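Local coordinates for UPF0255 protein frsA (Vibrio vulnificus, PDB 4I4C) that probably hydrolyses carboxylic esters as a serine esterase of the alpha/beta-hydrolase clan, at residues L125-S129 and A156-A161; I289-V293 and W408-L413; I180-L184 and L205-M209. All blocks are in the same frame, centred on the assembly; numbering follows the deposited sequence.

Contact 1 of 3, residues L125-S129 and A156-A161; sequences LFSAS and AYLEAA
Phe126 lays one face of its ring over the methyl of Ala160: Ala160 CB stands 3.3 Å from the Phe126 ring centroid and only 5° off the normal, a nearly ideal CH-pi contact. The ring gets there because CG lies anti to the carbonyl carbon, which swings it across to the partner helix. Its CE1 corner then points into the middle of the Tyr157 ring, with the two ring planes 69° apart and centroids 5.0 Å apart, a T-shaped pair in which tyrosine offers the face. At the edge of that tyrosine ring lies Ser129 OG, 3.7 Å from Tyr157 CD1; the hydroxyl itself is satisfied by Ala153 O, and Tyr157 OH by His185. The two helices, 121-136 and 144-163, form an antiparallel pair, their segment axes 164° apart and approaching to 7.9 Å. So close a fit calls for small residues: Ala160 and Ala156 face Leu125 and Ser129, with Leu125 CB 3.5 Å from Ala160 CB. Farther out, Leu125 CD1 rests on the aliphatic CG of Glu159, at 3.6 Å, while the carboxylate leads away from the partner helix. Helix 98-114 packs against Leu125 and Ala128, and Trp210 stacks on Phe126.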
ATOM      1  N   LEU A 125      -9.472  16.923  -5.407  1.00 20.92           N
ATOM      2  CA  LEU A 125     -10.093  15.998  -4.471  1.00 23.48           C
ATOM      3  C   LEU A 125      -9.234  14.742  -4.306  1.00 26.16           C
ATOM      4  O   LEU A 125      -9.136  14.208  -3.200  1.00 23.04           O
ATOM      5  CB  LEU A 125     -11.539  15.662  -4.870  1.00 26.74           C
ATOM      6  CG  LEU A 125     -12.578  16.769  -4.625  1.00 30.06           C
ATOM      7  CD1 LEU A 125     -13.859  16.530  -5.422  1.00 33.02           C
ATOM      8  CD2 LEU A 125     -12.901  16.889  -3.144  1.00 28.10           C
ATOM      9  N   PHE A 126      -8.616  14.283  -5.401  1.00 26.94           N
ATOM     10  CA  PHE A 126      -7.664  13.167  -5.339  1.00 20.57           C
ATOM     11  C   PHE A 126      -6.471  13.540  -4.458  1.00 24.75           C
ATOM     12  O   PHE A 126      -6.035  12.742  -3.638  1.00 26.15           O
ATOM     13  CB  PHE A 126      -7.195  12.751  -6.740  1.00 25.21           C
ATOM     14  CG  PHE A 126      -8.169  11.859  -7.473  1.00 22.34           C
ATOM     15  CD1 PHE A 126      -8.688  10.728  -6.855  1.00 23.32           C
ATOM     16  CD2 PHE A 126      -8.559  12.149  -8.773  1.00 26.08           C
ATOM     17  CE1 PHE A 126      -9.591   9.906  -7.518  1.00 23.74           C
ATOM     18  CE2 PHE A 126      -9.455  11.328  -9.451  1.00 21.63           C
ATOM     19  CZ  PHE A 126      -9.973  10.209  -8.820  1.00 22.22           C
ATOM     20  N   SER A 127      -5.961  14.760  -4.614  1.00 23.79           N
ATOM     21  CA  SER A 127      -4.930  15.265  -3.707  1.00 22.39           C
ATOM     22  C   SER A 127      -5.375  15.226  -2.247  1.00 20.89           C
ATOM     23  O   SER A 127      -4.592  14.901  -1.349  1.00 18.56           O
ATOM     24  CB  SER A 127      -4.562  16.698  -4.064  1.00 22.05           C
ATOM     25  OG  SER A 127      -3.910  16.734  -5.306  1.00 29.76           O
ATOM     26  N   ALA A 128      -6.635  15.572  -2.018  1.00 21.72           N
ATOM     27  CA  ALA A 128      -7.192  15.621  -0.668  1.00 17.35           C
ATOM     28  C   ALA A 128      -7.256  14.222  -0.066  1.00 21.19           C
ATOM     29  O   ALA A 128      -6.893  14.014   1.102  1.00 17.33           O
ATOM     30  CB  ALA A 128      -8.572  16.236  -0.696  1.00 24.48           C
ATOM     31  N   SER A 129      -7.722  13.273  -0.885  1.00 19.06           N
ATOM     32  CA  SER A 129      -7.816  11.869  -0.520  1.00 18.41           C
ATOM     33  C   SER A 129      -6.483  11.357  -0.039  1.00 14.83           C
ATOM     34  O   SER A 129      -6.405  10.659   0.969  1.00 18.52           O
ATOM     35  CB  SER A 129      -8.232  11.024  -1.724  1.00 21.66           C
ATOM     36  OG  SER A 129      -8.492   9.699  -1.302  1.00 19.44           O
ATOM     37  N   ALA A 156     -13.428  11.418  -0.133  1.00 20.63           N
ATOM     38  CA  ALA A 156     -12.795  12.312  -1.078  1.00 19.59           C
ATOM     39  C   ALA A 156     -12.484  11.625  -2.415  1.00 22.46           C
ATOM     40  O   ALA A 156     -12.585  12.247  -3.476  1.00 27.25           O
ATOM     41  CB  ALA A 156     -11.543  12.965  -0.468  1.00 18.81           C
ATOM     42  N   TYR A 157     -12.098  10.353  -2.365  1.00 19.08           N
ATOM     43  CA  TYR A 157     -11.794   9.606  -3.585  1.00 18.26           C
ATOM     44  C   TYR A 157     -13.017   9.472  -4.490  1.00 23.08           C
ATOM     45  O   TYR A 157     -12.921   9.635  -5.707  1.00 25.76           O
ATOM     46  CB  TYR A 157     -11.271   8.207  -3.241  1.00 18.66           C
ATOM     47  CG  TYR A 157     -10.410   7.575  -4.323  1.00 20.14           C
ATOM     48  CD1 TYR A 157      -9.052   7.872  -4.419  1.00 21.78           C
ATOM     49  CD2 TYR A 157     -10.951   6.671  -5.232  1.00 17.20           C
ATOM     50  CE1 TYR A 157      -8.260   7.294  -5.387  1.00 24.54           C
ATOM     51  CE2 TYR A 157     -10.157   6.083  -6.219  1.00 21.80           C
ATOM     52  CZ  TYR A 157      -8.817   6.402  -6.286  1.00 24.23           C
ATOM     53  OH  TYR A 157      -8.016   5.837  -7.246  1.00 19.24           O
ATOM     54  N   LEU A 158     -14.157   9.139  -3.901  1.00 26.34           N
ATOM     55  CA  LEU A 158     -15.367   8.955  -4.696  1.00 29.47           C
ATOM     56  C   LEU A 158     -15.842  10.285  -5.276  1.00 32.60           C
ATOM     57  O   LEU A 158     -16.264  10.349  -6.431  1.00 26.54           O
ATOM     58  CB  LEU A 158     -16.459   8.249  -3.888  1.00 30.66           C
ATOM     59  CG  LEU A 158     -16.040   6.901  -3.284  1.00 30.57           C
ATOM     60  CD1 LEU A 158     -17.153   6.299  -2.437  1.00 36.91           C
ATOM     61  CD2 LEU A 158     -15.606   5.913  -4.362  1.00 30.76           C
ATOM     62  N   GLU A 159     -15.728  11.357  -4.487  1.00 32.61           N
ATOM     63  CA  GLU A 159     -16.076  12.689  -4.970  1.00 25.21           C
ATOM     64  C   GLU A 159     -15.152  13.145  -6.112  1.00 24.51           C
ATOM     65  O   GLU A 159     -15.594  13.783  -7.070  1.00 27.98           O
ATOM     66  CB  GLU A 159     -16.095  13.706  -3.809  1.00 34.50           C
ATOM     67  CG  GLU A 159     -16.840  14.985  -4.121  1.00 49.41           C
ATOM     68  CD  GLU A 159     -18.228  14.733  -4.699  1.00 65.50           C
ATOM     69  OE1 GLU A 159     -19.068  14.128  -3.996  1.00 69.75           O
ATOM     70  OE2 GLU A 159     -18.472  15.129  -5.862  1.00 69.70           O
ATOM     71  N   ALA A 160     -13.873  12.805  -6.021  1.00 22.46           N
ATOM     72  CA  ALA A 160     -12.951  13.033  -7.131  1.00 29.51           C
ATOM     73  C   ALA A 160     -13.359  12.189  -8.343  1.00 24.39           C
ATOM     74  O   ALA A 160     -13.379  12.676  -9.469  1.00 27.05           O
ATOM     75  CB  ALA A 160     -11.531  12.678  -6.726  1.00 23.00           C
ATOM     76  N   ALA A 161     -13.665  10.921  -8.094  1.00 22.63           N
ATOM     77  CA  ALA A 161     -14.033   9.990  -9.165  1.00 29.03           C
ATOM     78  C   ALA A 161     -15.254  10.487  -9.926  1.00 39.09           C
ATOM     79  O   ALA A 161     -15.308  10.432 -11.160  1.00 39.29           O
ATOM     80  CB  ALA A 161     -14.297   8.610  -8.590  1.00 30.35           C
TER

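Contact 2 of 3, residues I289-V293 and W408-L413; sequences IKACV and WLEDEL
Trp408 reaches from helix 394-413 to strand 291-295, and each atom along its near side has a partner. Trp408 CB begins 4.1 Å from Val293 CG2. With CG anti to the backbone N (chi1 -167°), the indole is carried toward the strand, and its CD1 comes within 3.5 Å of the same Val293 methyl, CG2. At the tip of the five-membered ring Trp408 NE1 lies 3.5 Å from Cys292 O, but its hydrogen bond is taken up by Pro357 O, in the loop leading into strand 358-363, while CD1 and CG of the ring pack obliquely on the Val293 methyl.

One turn on, the helix closes over Ala291, whose methyl points toward it. Leu409 CD2, Glu412 CB and Leu413 CD1 gather round Ala291 CB, the nearest being Glu412 CB at 3.8 Å. A small residue suits this place because the backbones come close here. Leu413 also lays CD1 against Lys290 CB, at 3.8 Å, while the lysine chain bends away and carries NZ to His264 O and Glu287 O. A water donates to Lys290 O over 2.9 Å and also lies by OE1 of Glu412, whose chain bends at chi2; that second leg is unusually short, and so doubtful in detail. The methylenes of Lys290 and Glu412 thus serve as apolar surface, while their polar ends bond outside the apolar patch.

Strand and helix run antiparallel, at 168°, with axes 8.6 Å apart. The strand is an inner one of the mixed sheet, hydrogen-bonded to 266-271 through Leu268 and, through Cys292, to Leu359 of 358-363; Cys292 turns from the C-terminal helix toward helix 273-284, so the sheet is sandwiched between the two.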
ATOM      1  N   ILE A 289      -3.981 -15.131 -15.827  1.00 28.69           N
ATOM      2  CA  ILE A 289      -3.024 -14.041 -15.635  1.00 24.70           C
ATOM      3  C   ILE A 289      -2.047 -13.988 -16.806  1.00 33.04           C
ATOM      4  O   ILE A 289      -1.341 -14.956 -17.073  1.00 35.57           O
ATOM      5  CB  ILE A 289      -2.238 -14.192 -14.319  1.00 29.00           C
ATOM      6  CG1 ILE A 289      -3.180 -14.087 -13.115  1.00 28.67           C
ATOM      7  CG2 ILE A 289      -1.123 -13.157 -14.227  1.00 19.19           C
ATOM      8  CD1 ILE A 289      -4.155 -12.926 -13.223  1.00 19.24           C
ATOM      9  N   LYS A 290      -2.016 -12.856 -17.499  1.00 28.08           N
ATOM     10  CA  LYS A 290      -1.177 -12.691 -18.684  1.00 25.36           C
ATOM     11  C   LYS A 290       0.166 -12.026 -18.379  1.00 24.23           C
ATOM     12  O   LYS A 290       1.130 -12.184 -19.130  1.00 26.11           O
ATOM     13  CB  LYS A 290      -1.930 -11.877 -19.735  1.00 25.44           C
ATOM     14  CG  LYS A 290      -3.190 -12.566 -20.261  1.00 29.74           C
ATOM     15  CD  LYS A 290      -2.865 -13.974 -20.797  1.00 23.57           C
ATOM     16  CE  LYS A 290      -4.054 -14.623 -21.511  1.00 24.61           C
ATOM     17  NZ  LYS A 290      -5.304 -14.632 -20.668  1.00 24.37           N
ATOM     18  N   ALA A 291       0.225 -11.275 -17.279  1.00 23.97           N
ATOM     19  CA  ALA A 291       1.453 -10.575 -16.902  1.00 30.50           C
ATOM     20  C   ALA A 291       1.423 -10.184 -15.439  1.00 27.10           C
ATOM     21  O   ALA A 291       0.361  -9.899 -14.912  1.00 25.12           O
ATOM     22  CB  ALA A 291       1.639  -9.330 -17.761  1.00 30.00           C
ATOM     23  N   CYS A 292       2.591 -10.162 -14.800  1.00 17.89           N
ATOM     24  CA  CYS A 292       2.710  -9.723 -13.414  1.00 20.07           C
ATOM     25  C   CYS A 292       3.964  -8.862 -13.216  1.00 19.87           C
ATOM     26  O   CYS A 292       5.029  -9.153 -13.762  1.00 21.03           O
ATOM     27  CB  CYS A 292       2.715 -10.926 -12.450  1.00 21.44           C
ATOM     28  SG  CYS A 292       2.942 -10.481 -10.674  1.00 22.03           S
ATOM     29  N   VAL A 293       3.827  -7.783 -12.449  1.00 17.61           N
ATOM     30  CA  VAL A 293       4.955  -6.921 -12.132  1.00 19.59           C
ATOM     31  C   VAL A 293       4.886  -6.596 -10.645  1.00 18.32           C
ATOM     32  O   VAL A 293       3.821  -6.244 -10.128  1.00 21.69           O
ATOM     33  CB  VAL A 293       4.909  -5.601 -12.930  1.00 24.84           C
ATOM     34  CG1 VAL A 293       6.134  -4.750 -12.633  1.00 25.99           C
ATOM     35  CG2 VAL A 293       4.793  -5.872 -14.423  1.00 27.56           C
ATOM     36  N   TRP A 408       6.387  -3.626 -19.766  1.00 27.52           N
ATOM     37  CA  TRP A 408       6.095  -5.039 -19.574  1.00 30.80           C
ATOM     38  C   TRP A 408       4.621  -5.289 -19.861  1.00 32.41           C
ATOM     39  O   TRP A 408       4.266  -6.240 -20.558  1.00 28.74           O
ATOM     40  CB  TRP A 408       6.436  -5.430 -18.137  1.00 22.27           C
ATOM     41  CG  TRP A 408       6.478  -6.907 -17.855  1.00 31.09           C
ATOM     42  CD1 TRP A 408       5.469  -7.677 -17.338  1.00 29.86           C
ATOM     43  CD2 TRP A 408       7.597  -7.783 -18.038  1.00 30.48           C
ATOM     44  NE1 TRP A 408       5.894  -8.978 -17.195  1.00 26.24           N
ATOM     45  CE2 TRP A 408       7.195  -9.069 -17.614  1.00 28.86           C
ATOM     46  CE3 TRP A 408       8.899  -7.605 -18.518  1.00 27.36           C
ATOM     47  CZ2 TRP A 408       8.049 -10.169 -17.655  1.00 29.75           C
ATOM     48  CZ3 TRP A 408       9.748  -8.696 -18.556  1.00 33.73           C
ATOM     49  CH2 TRP A 408       9.320  -9.961 -18.126  1.00 35.12           C
ATOM     50  N   LEU A 409       3.764  -4.419 -19.332  1.00 30.44           N
ATOM     51  CA  LEU A 409       2.325  -4.565 -19.523  1.00 30.33           C
ATOM     52  C   LEU A 409       1.925  -4.258 -20.955  1.00 27.32           C
ATOM     53  O   LEU A 409       1.061  -4.918 -21.521  1.00 31.88           O
ATOM     54  CB  LEU A 409       1.565  -3.684 -18.537  1.00 29.92           C
ATOM     55  CG  LEU A 409       1.745  -4.200 -17.112  1.00 27.55           C
ATOM     56  CD1 LEU A 409       1.582  -3.079 -16.103  1.00 32.20           C
ATOM     57  CD2 LEU A 409       0.763  -5.330 -16.830  1.00 26.02           C
ATOM     58  N   GLU A 410       2.569  -3.259 -21.538  1.00 25.77           N
ATOM     59  CA  GLU A 410       2.397  -2.948 -22.944  1.00 30.38           C
ATOM     60  C   GLU A 410       2.717  -4.176 -23.793  1.00 36.76           C
ATOM     61  O   GLU A 410       1.938  -4.544 -24.677  1.00 42.91           O
ATOM     62  CB  GLU A 410       3.334  -1.804 -23.318  1.00 43.57           C
ATOM     63  CG  GLU A 410       3.096  -1.177 -24.667  1.00 45.14           C
ATOM     64  CD  GLU A 410       3.663   0.225 -24.732  1.00 43.11           C
ATOM     65  OE1 GLU A 410       4.318   0.645 -23.751  1.00 39.59           O
ATOM     66  OE2 GLU A 410       3.447   0.911 -25.754  1.00 45.67           O
ATOM     67  N   ASP A 411       3.854  -4.816 -23.515  1.00 31.01           N
ATOM     68  CA  ASP A 411       4.296  -5.969 -24.311  1.00 36.30           C
ATOM     69  C   ASP A 411       3.436  -7.218 -24.128  1.00 31.66           C
ATOM     70  O   ASP A 411       3.181  -7.942 -25.090  1.00 39.61           O
ATOM     71  CB  ASP A 411       5.768  -6.312 -24.037  1.00 41.41           C
ATOM     72  CG  ASP A 411       6.722  -5.179 -24.414  1.00 49.07           C
ATOM     73  OD1 ASP A 411       6.310  -4.253 -25.150  1.00 47.78           O
ATOM     74  OD2 ASP A 411       7.891  -5.217 -23.973  1.00 47.52           O
ATOM     75  N   GLU A 412       2.985  -7.470 -22.907  1.00 22.46           N
ATOM     76  CA  GLU A 412       2.339  -8.745 -22.618  1.00 29.04           C
ATOM     77  C   GLU A 412       0.818  -8.661 -22.595  1.00 29.48           C
ATOM     78  O   GLU A 412       0.140  -9.645 -22.892  1.00 23.01           O
ATOM     79  CB  GLU A 412       2.880  -9.349 -21.317  1.00 29.24           C
ATOM     80  CG  GLU A 412       4.392  -9.594 -21.323  1.00 29.07           C
ATOM     81  CD  GLU A 412       4.810 -10.708 -22.279  1.00 25.21           C
ATOM     82  OE1 GLU A 412       3.925 -11.446 -22.746  1.00 29.13           O
ATOM     83  OE2 GLU A 412       6.018 -10.848 -22.550  1.00 33.83           O
ATOM     84  N   LEU A 413       0.291  -7.484 -22.256  1.00 26.39           N
ATOM     85  CA  LEU A 413      -1.152  -7.272 -22.160  1.00 26.60           C
ATOM     86  C   LEU A 413      -1.779  -6.723 -23.447  1.00 34.77           C
ATOM     87  O   LEU A 413      -2.849  -7.178 -23.851  1.00 32.64           O
ATOM     88  CB  LEU A 413      -1.477  -6.330 -20.997  1.00 24.31           C
ATOM     89  CG  LEU A 413      -2.446  -6.761 -19.905  1.00 31.92           C
ATOM     90  CD1 LEU A 413      -2.041  -8.108 -19.336  1.00 35.45           C
ATOM     91  CD2 LEU A 413      -2.502  -5.667 -18.797  1.00 19.69           C
TER
HETATM   92  O   HOH W   1       1.926 -12.720 -21.863  1.00 31.03           O

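Contact 3 of 3, residues I180-L184 and L205-M209; sequences ITAHL and LQTDM
The imidazole of His183 receives Gln206 OE1 at its edge, close to the ring plane, while Thr207 CG2 lies over one face at 4.4 Å from His183 CE1. Ring and amide stand almost perpendicular, 82° apart. His183 ND1 gives its hydrogen to Gln206 OE1 over 2.7 Å, approaching from above the carbonyl plane of the amide. The other half of the amide works as a donor: Gln206 NE2 points to Thr181 O, 3.0 Å away, in a nearly straight bond of 174° that lies in the amide plane. A glutamine suits this buried place because one flat group both gives and accepts. Its CG sits between the backbone N and the carbonyl carbon (chi1 64°), and the chain beyond is extended, which spans the gap to the strand. Thr226 OG1 also meets OE1 and Asp228 OD2 also meets NE2, so each amide atom is gripped twice and the orientation of the amide is settled. On its own side, Leu205 N bonds to Asp208 OD2, 3.0 Å away, bracing the turn that runs up to Met209, the N-cap of helix 210-217. Met209 lines the pocket of the bound polyether; the glutamine bonds thus join strand 178-186 of the alpha/beta-hydrolase sheet to the loop that carries it.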
ATOM      1  N   ILE A 180     -15.942  -8.124  -1.006  1.00 25.71           N
ATOM      2  CA  ILE A 180     -14.676  -7.487  -1.337  1.00 24.81           C
ATOM      3  C   ILE A 180     -14.990  -6.178  -2.045  1.00 24.72           C
ATOM      4  O   ILE A 180     -15.731  -6.178  -3.021  1.00 25.75           O
ATOM      5  CB  ILE A 180     -13.866  -8.371  -2.288  1.00 26.86           C
ATOM      6  CG1 ILE A 180     -13.364  -9.614  -1.545  1.00 24.63           C
ATOM      7  CG2 ILE A 180     -12.722  -7.577  -2.908  1.00 18.62           C
ATOM      8  CD1 ILE A 180     -12.758 -10.676  -2.475  1.00 25.09           C
ATOM      9  N   THR A 181     -14.464  -5.065  -1.537  1.00 25.45           N
ATOM     10  CA  THR A 181     -14.663  -3.770  -2.185  1.00 24.75           C
ATOM     11  C   THR A 181     -13.474  -3.407  -3.065  1.00 23.96           C
ATOM     12  O   THR A 181     -12.342  -3.299  -2.583  1.00 22.94           O
ATOM     13  CB  THR A 181     -14.850  -2.637  -1.175  1.00 23.25           C
ATOM     14  OG1 THR A 181     -15.970  -2.923  -0.326  1.00 24.76           O
ATOM     15  CG2 THR A 181     -15.101  -1.326  -1.908  1.00 23.57           C
ATOM     16  N   ALA A 182     -13.735  -3.200  -4.350  1.00 22.92           N
ATOM     17  CA  ALA A 182     -12.668  -2.869  -5.289  1.00 28.23           C
ATOM     18  C   ALA A 182     -13.028  -1.648  -6.137  1.00 29.26           C
ATOM     19  O   ALA A 182     -14.203  -1.346  -6.342  1.00 28.58           O
ATOM     20  CB  ALA A 182     -12.341  -4.090  -6.179  1.00 23.80           C
ATOM     21  N   HIS A 183     -12.020  -0.943  -6.633  1.00 26.60           N
ATOM     22  CA  HIS A 183     -12.282   0.225  -7.467  1.00 26.00           C
ATOM     23  C   HIS A 183     -11.780   0.020  -8.898  1.00 25.34           C
ATOM     24  O   HIS A 183     -10.586  -0.120  -9.134  1.00 23.46           O
ATOM     25  CB  HIS A 183     -11.655   1.484  -6.863  1.00 30.07           C
ATOM     26  CG  HIS A 183     -12.307   1.939  -5.596  1.00 35.23           C
ATOM     27  ND1 HIS A 183     -12.109   1.310  -4.385  1.00 32.91           N
ATOM     28  CD2 HIS A 183     -13.162   2.964  -5.349  1.00 42.90           C
ATOM     29  CE1 HIS A 183     -12.806   1.929  -3.448  1.00 39.56           C
ATOM     30  NE2 HIS A 183     -13.454   2.937  -4.010  1.00 37.41           N
ATOM     31  N   LEU A 184     -12.709   0.031  -9.847  1.00 23.32           N
ATOM     32  CA  LEU A 184     -12.389  -0.139 -11.260  1.00 20.69           C
ATOM     33  C   LEU A 184     -12.295   1.211 -11.953  1.00 19.65           C
ATOM     34  O   LEU A 184     -13.273   1.939 -12.041  1.00 26.05           O
ATOM     35  CB  LEU A 184     -13.456  -1.007 -11.941  1.00 20.37           C
ATOM     36  CG  LEU A 184     -13.309  -1.295 -13.438  1.00 26.30           C
ATOM     37  CD1 LEU A 184     -12.040  -2.118 -13.732  1.00 20.22           C
ATOM     38  CD2 LEU A 184     -14.561  -2.018 -13.955  1.00 29.54           C
ATOM     39  N   LEU A 205      -3.502   2.333   1.465  1.00 15.38           N
ATOM     40  CA  LEU A 205      -4.902   2.073   1.163  1.00 14.95           C
ATOM     41  C   LEU A 205      -5.007   1.952  -0.354  1.00 15.37           C
ATOM     42  O   LEU A 205      -4.175   2.502  -1.085  1.00 20.27           O
ATOM     43  CB  LEU A 205      -5.796   3.226   1.661  1.00 14.06           C
ATOM     44  CG  LEU A 205      -5.733   3.723   3.110  1.00 16.82           C
ATOM     45  CD1 LEU A 205      -6.640   4.940   3.257  1.00 24.18           C
ATOM     46  CD2 LEU A 205      -6.118   2.657   4.134  1.00 15.86           C
ATOM     47  N   GLN A 206      -6.034   1.256  -0.835  1.00 17.33           N
ATOM     48  CA  GLN A 206      -6.174   1.011  -2.271  1.00 16.43           C
ATOM     49  C   GLN A 206      -6.393   2.292  -3.077  1.00 21.50           C
ATOM     50  O   GLN A 206      -6.204   2.329  -4.302  1.00 13.61           O
ATOM     51  CB  GLN A 206      -7.298   0.008  -2.526  1.00 13.79           C
ATOM     52  CG  GLN A 206      -8.682   0.474  -2.123  1.00 14.46           C
ATOM     53  CD  GLN A 206      -9.730  -0.492  -2.621  1.00 20.69           C
ATOM     54  OE1 GLN A 206     -10.118  -0.437  -3.777  1.00 23.26           O
ATOM     55  NE2 GLN A 206     -10.171  -1.402  -1.759  1.00 21.34           N
ATOM     56  N   THR A 207      -6.778   3.349  -2.366  1.00 19.32           N
ATOM     57  CA  THR A 207      -7.050   4.637  -2.977  1.00 15.38           C
ATOM     58  C   THR A 207      -5.768   5.495  -3.095  1.00 18.31           C
ATOM     59  O   THR A 207      -5.836   6.661  -3.459  1.00 24.36           O
ATOM     60  CB  THR A 207      -8.183   5.394  -2.198  1.00 14.51           C
ATOM     61  OG1 THR A 207      -7.947   5.298  -0.796  1.00 19.69           O
ATOM     62  CG2 THR A 207      -9.556   4.778  -2.483  1.00 15.29           C
ATOM     63  N   ASP A 208      -4.604   4.911  -2.809  1.00 22.40           N
ATOM     64  CA  ASP A 208      -3.348   5.670  -2.820  1.00 23.96           C
ATOM     65  C   ASP A 208      -2.605   5.584  -4.154  1.00 20.19           C
ATOM     66  O   ASP A 208      -1.445   5.970  -4.229  1.00 19.65           O
ATOM     67  CB  ASP A 208      -2.387   5.201  -1.703  1.00 22.78           C
ATOM     68  CG  ASP A 208      -2.933   5.436  -0.300  1.00 24.87           C
ATOM     69  OD1 ASP A 208      -3.979   6.102  -0.173  1.00 17.76           O
ATOM     70  OD2 ASP A 208      -2.309   4.950   0.674  1.00 19.07           O
ATOM     71  N   MET A 209      -3.268   5.110  -5.209  1.00 16.19           N
ATOM     72  CA  MET A 209      -2.568   4.827  -6.471  1.00 20.69           C
ATOM     73  C   MET A 209      -3.211   5.449  -7.704  1.00 19.89           C
ATOM     74  O   MET A 209      -3.021   4.958  -8.822  1.00 21.18           O
ATOM     75  CB  MET A 209      -2.448   3.309  -6.667  1.00 19.26           C
ATOM     76  CG  MET A 209      -1.585   2.641  -5.607  1.00 20.94           C
ATOM     77  SD  MET A 209      -1.727   0.844  -5.569  1.00 32.26           S
ATOM     78  CE  MET A 209      -3.442   0.621  -5.066  1.00 20.47           C
TER

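From the N terminus, contact 1 closes first, joining helices 121-136 and 144-163 into a hairpin across 26 residues. Contact 3 follows, closing the shorter excursion from strand 178-186 through strand 193-199 to the loop before helix 210-217. Contact 2 spans the longest interval, 114 residues, bringing the C-terminal helix back to strand 291-295. None nests in or crosses another: the three lie in series. Contacts 1 and 3 touch: helix 144-163 meets the 205-209 loop through Tyr157, whose CE1 is 3.2 Å from Thr207 O, and strand 178-186 through Leu158, whose CD2 is 3.7 Å from His183 NE2. Contacts 2 and 3 stay about 10 Å apart at their nearest atoms, yet each has one segment in the same mixed sheet.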